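Local structure of secreted protein (Streptomyces lividans TK24, 5LXZ) at residues G82-A87 / G257-V262; Y248-T253 / T550-R555. The protein is probably a secreted copper-radical oxidase of the galactose oxidase-like AA5 family, which would oxidise alcohol groups with molecular oxygen at a mononuclear copper centre. The protein carries 1 engineered substitution. One frame throughout, in Å; residues are numbered along the deposited sequence. Where two conformers were deposited one is given.

Contact 1 (G82-A87 / G257-V262). With EDO (1,2-ethanediol), chain P.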
loop_
_atom_site.group_PDB
_atom_site.type_symbol
_atom_site.label_atom_id
_atom_site.label_comp_id
_atom_site.label_asym_id
_atom_site.label_seq_id
_atom_site.Cartn_x
_atom_site.Cartn_y
_atom_site.Cartn_z
ATOM N N GLY A 82 -2.170 -7.353 -3.442
ATOM C CA GLY A 82 -3.013 -6.184 -3.400
ATOM C C GLY A 82 -4.400 -6.620 -2.979
ATOM O O GLY A 82 -4.733 -7.802 -3.057
ATOM N N HIS A 83 -5.236 -5.688 -2.535
ATOM C CA HIS A 83 -6.496 -6.084 -1.931
ATOM C C HIS A 83 -7.427 -4.917 -1.777
ATOM O O HIS A 83 -6.979 -3.801 -1.449
ATOM C CB HIS A 83 -6.318 -6.778 -0.605
ATOM C CG HIS A 83 -5.270 -6.179 0.244
ATOM N ND1 HIS A 83 -5.237 -4.845 0.572
ATOM C CD2 HIS A 83 -4.167 -6.726 0.785
ATOM C CE1 HIS A 83 -4.190 -4.611 1.339
ATOM N NE2 HIS A 83 -3.514 -5.728 1.462
ATOM N N THR A 84 -8.718 -5.156 -1.992
ATOM C CA THR A 84 -9.723 -4.155 -1.748
ATOM C C THR A 84 -11.057 -4.860 -1.456
ATOM O O THR A 84 -11.273 -6.016 -1.838
ATOM C CB THR A 84 -9.777 -3.131 -2.887
ATOM O OG1 THR A 84 -10.387 -1.906 -2.419
ATOM C CG2 THR A 84 -10.498 -3.686 -4.076
ATOM N N GLN A 85 -11.932 -4.174 -0.740
ATOM C CA GLN A 85 -13.269 -4.679 -0.454
ATOM C C GLN A 85 -14.158 -4.664 -1.667
ATOM O O GLN A 85 -14.273 -3.660 -2.352
ATOM C CB GLN A 85 -13.911 -3.817 0.640
ATOM C CG GLN A 85 -15.199 -4.464 1.160
ATOM C CD GLN A 85 -16.187 -3.564 1.883
ATOM O OE1 GLN A 85 -17.384 -3.918 1.991
ATOM N NE2 GLN A 85 -15.735 -2.473 2.448
ATOM N N LEU A 86 -14.813 -5.777 -1.915
ATOM C CA LEU A 86 -15.841 -5.892 -2.934
ATOM C C LEU A 86 -17.188 -5.429 -2.382
ATOM O O LEU A 86 -17.373 -5.239 -1.195
ATOM C CB LEU A 86 -15.942 -7.344 -3.373
ATOM C CG LEU A 86 -14.679 -7.906 -3.999
ATOM C CD1 LEU A 86 -14.939 -9.344 -4.357
ATOM C CD2 LEU A 86 -14.183 -7.118 -5.191
ATOM N N ALA A 87 -18.129 -5.232 -3.291
ATOM C CA ALA A 87 -19.475 -4.781 -2.876
ATOM C C ALA A 87 -20.168 -5.684 -1.886
ATOM O O ALA A 87 -20.949 -5.224 -1.030
ATOM C CB ALA A 87 -20.366 -4.577 -4.096
ATOM N N GLY A 257 -17.785 -0.660 -10.325
ATOM C CA GLY A 257 -17.685 -1.634 -9.278
ATOM C C GLY A 257 -16.713 -2.778 -9.610
ATOM O O GLY A 257 -16.511 -3.672 -8.790
ATOM N N LYS A 258 -16.106 -2.762 -10.792
ATOM C CA LYS A 258 -15.090 -3.736 -11.128
ATOM C C LYS A 258 -13.777 -3.289 -10.490
ATOM O O LYS A 258 -13.636 -2.127 -10.101
ATOM C CB LYS A 258 -14.975 -3.891 -12.626
ATOM C CG LYS A 258 -16.285 -4.410 -13.236
ATOM C CD LYS A 258 -16.092 -4.634 -14.709
ATOM C CE LYS A 258 -17.432 -4.998 -15.340
ATOM N NZ LYS A 258 -17.243 -5.169 -16.800
ATOM N N ILE A 259 -12.871 -4.223 -10.327
ATOM C CA ILE A 259 -11.593 -3.970 -9.641
ATOM C C ILE A 259 -10.430 -3.983 -10.601
ATOM O O ILE A 259 -10.199 -4.962 -11.303
ATOM C CB ILE A 259 -11.330 -4.989 -8.541
ATOM C CG1 ILE A 259 -12.547 -5.189 -7.631
ATOM C CG2 ILE A 259 -10.059 -4.628 -7.771
ATOM C CD1 ILE A 259 -13.034 -3.943 -6.937
ATOM N N LEU A 260 -9.742 -2.852 -10.676
ATOM C CA LEU A 260 -8.585 -2.696 -11.513
ATOM C C LEU A 260 -7.336 -3.176 -10.768
ATOM O O LEU A 260 -7.073 -2.717 -9.657
ATOM C CB LEU A 260 -8.470 -1.249 -11.940
ATOM C CG LEU A 260 -7.300 -0.888 -12.862
ATOM C CD1 LEU A 260 -7.474 -1.428 -14.249
ATOM C CD2 LEU A 260 -7.194 0.614 -12.911
ATOM N N SER A 261 -6.539 -3.994 -11.423
ATOM C CA SER A 261 -5.235 -4.435 -10.903
ATOM C C SER A 261 -4.129 -3.834 -11.763
ATOM O O SER A 261 -4.154 -3.968 -12.989
ATOM C CB SER A 261 -5.170 -5.915 -10.894
ATOM O OG SER A 261 -3.913 -6.296 -10.401
ATOM N N VAL A 262 -3.219 -3.124 -11.093
ATOM C CA VAL A 262 -2.172 -2.347 -11.720
ATOM C C VAL A 262 -0.824 -2.703 -11.155
ATOM O O VAL A 262 -0.625 -2.764 -9.929
ATOM C CB VAL A 262 -2.427 -0.846 -11.519
ATOM C CG1 VAL A 262 -1.407 0.025 -12.198
ATOM C CG2 VAL A 262 -3.806 -0.512 -12.072
HETATM C C1 EDO P . -2.711 -2.362 -2.191
HETATM O O1 EDO P . -3.263 -3.437 -1.412
HETATM C C2 EDO P . -3.816 -1.619 -2.854
HETATM O O2 EDO P . -4.658 -2.662 -3.357
HETATM O O HOH W 1 -16.790 -4.295 -6.248
#
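Ile-259 packs against Thr-84 and Leu-86 where two blades of the Kelch-type beta-propeller meet, strand 81-85 belonging to one blade and strand 259-262 to the next. No hydrogen bond joins the two segments: the CA atoms of Thr-84 and Ile-259 are 8.1 Å apart, so the strands do not pair, and the join is made of side chains. Thr-84 and Ile-259 meet tip to tip, with CG2 of Thr-84 3.8 Å from CD1 of Ile-259 and equally near its CG2. The Thr-84 side chain is turned with OG1 opposite the backbone N (chi1 -158°), which directs CG2 at the isoleucine while OG1 bonds to Asp-553. Leu-86 crosses Ile-259 obliquely, its CD2 3.5 Å from CG1, a tight apolar contact.

The His-83 side chain sets off away from 257-262, and O1 of an ethanediol, probably from the crystallisation liquor, sits 3.0 Å above one face of its ring, near the rim, while backbone N of His-83 donates to O2 of the diol (3.2 Å, 164°). NE2 of the ring bonds to ND1 of His-30; replacing His-83 by a leucine would probably leave that His-30 nitrogen without its mate. At the loop end a water donates to Gly-257 O at 2.6 Å and accepts a weak bond from Ala-87 N at 3.4 Å.

Contact 2 (Y248-T253 / T550-R555). With CU (copper (II) ion), chain B; EDO (1,2-ethanediol), chain P.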
loop_
_atom_site.group_PDB
_atom_site.type_symbol
_atom_site.label_atom_id
_atom_site.label_comp_id
_atom_site.label_asym_id
_atom_site.label_seq_id
_atom_site.Cartn_x
_atom_site.Cartn_y
_atom_site.Cartn_z
ATOM N N TYR A 248 3.142 -7.095 -5.454
ATOM C CA TYR A 248 2.932 -5.672 -5.122
ATOM C C TYR A 248 2.014 -4.915 -6.099
ATOM O O TYR A 248 2.274 -3.759 -6.467
ATOM C CB TYR A 248 4.236 -4.899 -5.014
ATOM C CG TYR A 248 5.140 -5.189 -3.887
ATOM C CD1 TYR A 248 4.892 -6.186 -2.949
ATOM C CD2 TYR A 248 6.244 -4.373 -3.736
ATOM C CE1 TYR A 248 5.777 -6.380 -1.913
ATOM C CE2 TYR A 248 7.124 -4.581 -2.731
ATOM C CZ TYR A 248 6.889 -5.568 -1.826
ATOM O OH TYR A 248 7.817 -5.673 -0.841
ATOM N N PRO A 249 0.911 -5.521 -6.535
ATOM C CA PRO A 249 -0.038 -4.763 -7.336
ATOM C C PRO A 249 -0.958 -3.868 -6.461
ATOM O O PRO A 249 -1.198 -4.170 -5.279
ATOM C CB PRO A 249 -0.854 -5.858 -7.989
ATOM C CG PRO A 249 -0.986 -6.849 -6.915
ATOM C CD PRO A 249 0.359 -6.841 -6.197
ATOM N N THR A 250 -1.477 -2.798 -7.071
ATOM C CA THR A 250 -2.637 -2.137 -6.469
ATOM C C THR A 250 -3.894 -2.676 -7.079
ATOM O O THR A 250 -3.977 -2.807 -8.297
ATOM C CB THR A 250 -2.559 -0.621 -6.662
ATOM O OG1 THR A 250 -1.582 -0.138 -5.730
ATOM C CG2 THR A 250 -3.860 0.094 -6.368
ATOM N N LEU A 251 -4.873 -2.964 -6.209
ATOM C CA LEU A 251 -6.242 -3.260 -6.618
ATOM C C LEU A 251 -7.114 -2.105 -6.198
ATOM O O LEU A 251 -7.073 -1.720 -5.023
ATOM C CB LEU A 251 -6.714 -4.527 -5.926
ATOM C CG LEU A 251 -6.452 -5.843 -6.669
ATOM C CD1 LEU A 251 -5.047 -6.089 -7.041
ATOM C CD2 LEU A 251 -7.008 -6.987 -5.800
ATOM N N THR A 252 -7.863 -1.532 -7.102
ATOM C CA THR A 252 -8.680 -0.362 -6.778
ATOM C C THR A 252 -10.018 -0.426 -7.502
ATOM O O THR A 252 -10.096 -0.859 -8.639
ATOM C CB THR A 252 -7.876 0.937 -7.072
ATOM O OG1 THR A 252 -8.498 2.041 -6.410
ATOM C CG2 THR A 252 -7.698 1.213 -8.507
ATOM N N THR A 253 -11.073 -0.027 -6.817
ATOM C CA THR A 253 -12.429 -0.105 -7.397
ATOM C C THR A 253 -12.705 0.996 -8.386
ATOM O O THR A 253 -12.397 2.169 -8.120
ATOM C CB THR A 253 -13.422 0.029 -6.262
ATOM O OG1 THR A 253 -13.164 -1.020 -5.306
ATOM C CG2 THR A 253 -14.852 -0.037 -6.767
ATOM N N THR A 550 -0.054 2.066 1.957
ATOM C CA THR A 550 -1.031 2.211 0.890
ATOM C C THR A 550 -2.376 1.724 1.412
ATOM O O THR A 550 -2.474 0.583 1.875
ATOM C CB THR A 550 -0.604 1.372 -0.339
ATOM O OG1 THR A 550 0.735 1.734 -0.693
ATOM C CG2 THR A 550 -1.505 1.634 -1.569
ATOM N N ASP A 551 -3.403 2.533 1.246
ATOM C CA ASP A 551 -4.765 2.166 1.618
ATOM C C ASP A 551 -5.710 2.907 0.712
ATOM O O ASP A 551 -6.009 4.062 0.917
ATOM C CB ASP A 551 -4.965 2.527 3.078
ATOM C CG ASP A 551 -6.311 2.182 3.625
ATOM O OD1 ASP A 551 -7.235 1.751 2.896
ATOM O OD2 ASP A 551 -6.405 2.359 4.882
ATOM N N VAL A 552 -6.172 2.233 -0.332
ATOM C CA VAL A 552 -7.073 2.886 -1.259
ATOM C C VAL A 552 -8.502 2.698 -0.854
ATOM O O VAL A 552 -9.389 3.202 -1.539
ATOM C CB VAL A 552 -6.813 2.435 -2.719
ATOM C CG1 VAL A 552 -5.370 2.764 -3.102
ATOM C CG2 VAL A 552 -7.168 0.992 -2.944
ATOM N N ASP A 553 -8.737 1.961 0.220
ATOM C CA ASP A 553 -10.097 1.677 0.685
ATOM C C ASP A 553 -10.624 2.781 1.570
ATOM O O ASP A 553 -11.779 3.196 1.422
ATOM C CB ASP A 553 -10.143 0.356 1.462
ATOM C CG ASP A 553 -10.155 -0.860 0.551
ATOM O OD1 ASP A 553 -9.206 -1.048 -0.246
ATOM O OD2 ASP A 553 -11.117 -1.658 0.654
ATOM N N GLN A 554 -9.841 3.272 2.533
ATOM C CA GLN A 554 -10.435 4.163 3.506
ATOM C C GLN A 554 -10.874 5.487 2.853
ATOM O O GLN A 554 -10.201 6.030 2.019
ATOM C CB GLN A 554 -9.584 4.400 4.774
ATOM C CG GLN A 554 -8.387 5.235 4.469
ATOM C CD GLN A 554 -7.545 5.601 5.679
ATOM O OE1 GLN A 554 -8.012 5.772 6.791
ATOM N NE2 GLN A 554 -6.278 5.773 5.429
ATOM N N ARG A 555 -12.047 5.952 3.283
ATOM C CA ARG A 555 -12.591 7.249 2.889
ATOM C C ARG A 555 -13.719 7.491 3.861
ATOM O O ARG A 555 -14.344 6.516 4.337
ATOM C CB ARG A 555 -13.108 7.267 1.436
ATOM C CG ARG A 555 -14.026 6.108 1.049
ATOM C CD ARG A 555 -14.580 6.244 -0.355
ATOM N NE ARG A 555 -13.492 6.311 -1.356
ATOM C CZ ARG A 555 -13.600 6.865 -2.555
ATOM N NH1 ARG A 555 -14.736 7.409 -2.937
ATOM N NH2 ARG A 555 -12.556 6.881 -3.387
HETATM CU CU CU B . 7.112 -5.668 1.095
HETATM C C1 EDO P . -2.711 -2.362 -2.191
HETATM O O1 EDO P . -3.263 -3.437 -1.412
HETATM C C2 EDO P . -3.816 -1.619 -2.854
HETATM O O2 EDO P . -4.658 -2.662 -3.357
HETATM O O HOH W 2 8.751 -7.022 0.592
#
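A loop of the C-terminal early-set domain, 550-555, meets strand 250-253, the first strand of a propeller blade, with Val-552 packing on Leu-251 and Thr-252. Only one branch comes really close: CG2 of Val-552 lies 3.4 Å from the carbonyl O of Leu-251 and 3.9 Å from OG1 of Thr-252, the two side chains crossing at about a right angle. CG1 of Val-552 is only loosely placed, 4.5 Å from CG2 of Thr-250, the one threonine methyl offered. The next blade holds both hydroxyls, Thr-250 by Pro-299 O and Thr-252 by Leu-301 O, so the bonded OG1 of Thr-252 also lies against the valine. Leu-251 N donates to O2 of the ethanediol at 2.9 Å, nearly straight (164°).

The loop shapes itself through an Asx motif: Gln-554 N donates to OD1 of Asp-551 (3.0 Å), 49° out of the carboxylate plane. In one of its two conformers Tyr-248 OH lies 2.1 Å from the copper; a water is a further ligand, 2.2 Å from the copper. His-461 and His-548 also bind it, and Tyr-460 of this site has its OH hydrogen-bonded to that of Tyr-248, so propeller and C-terminal domain share the site, as in galactose oxidase.

Overall arrangement
From the N terminus the chain passes 82-87, then 248-253 and 257-262, and last 550-555. Contact 1 closes a loop of 169 residues, which includes the beta barrel domain, and contact 2 one of 296 residues that runs through the following blades. The segments alternate along the chain, so the two loops cross rather than nest. Strands 250-253 and 259-262 are neighbours in one sheet, tied by Leu-260 N to Thr-252 O at 2.9 Å, while Asp-553 joins contact 2 to contact 1 through both Thr-84 OG1 and, by its OD2, the backbone N of Gln-85. Blade, neighbouring blade and C-terminal domain are thus joined, with the ethanediol touching both contacts.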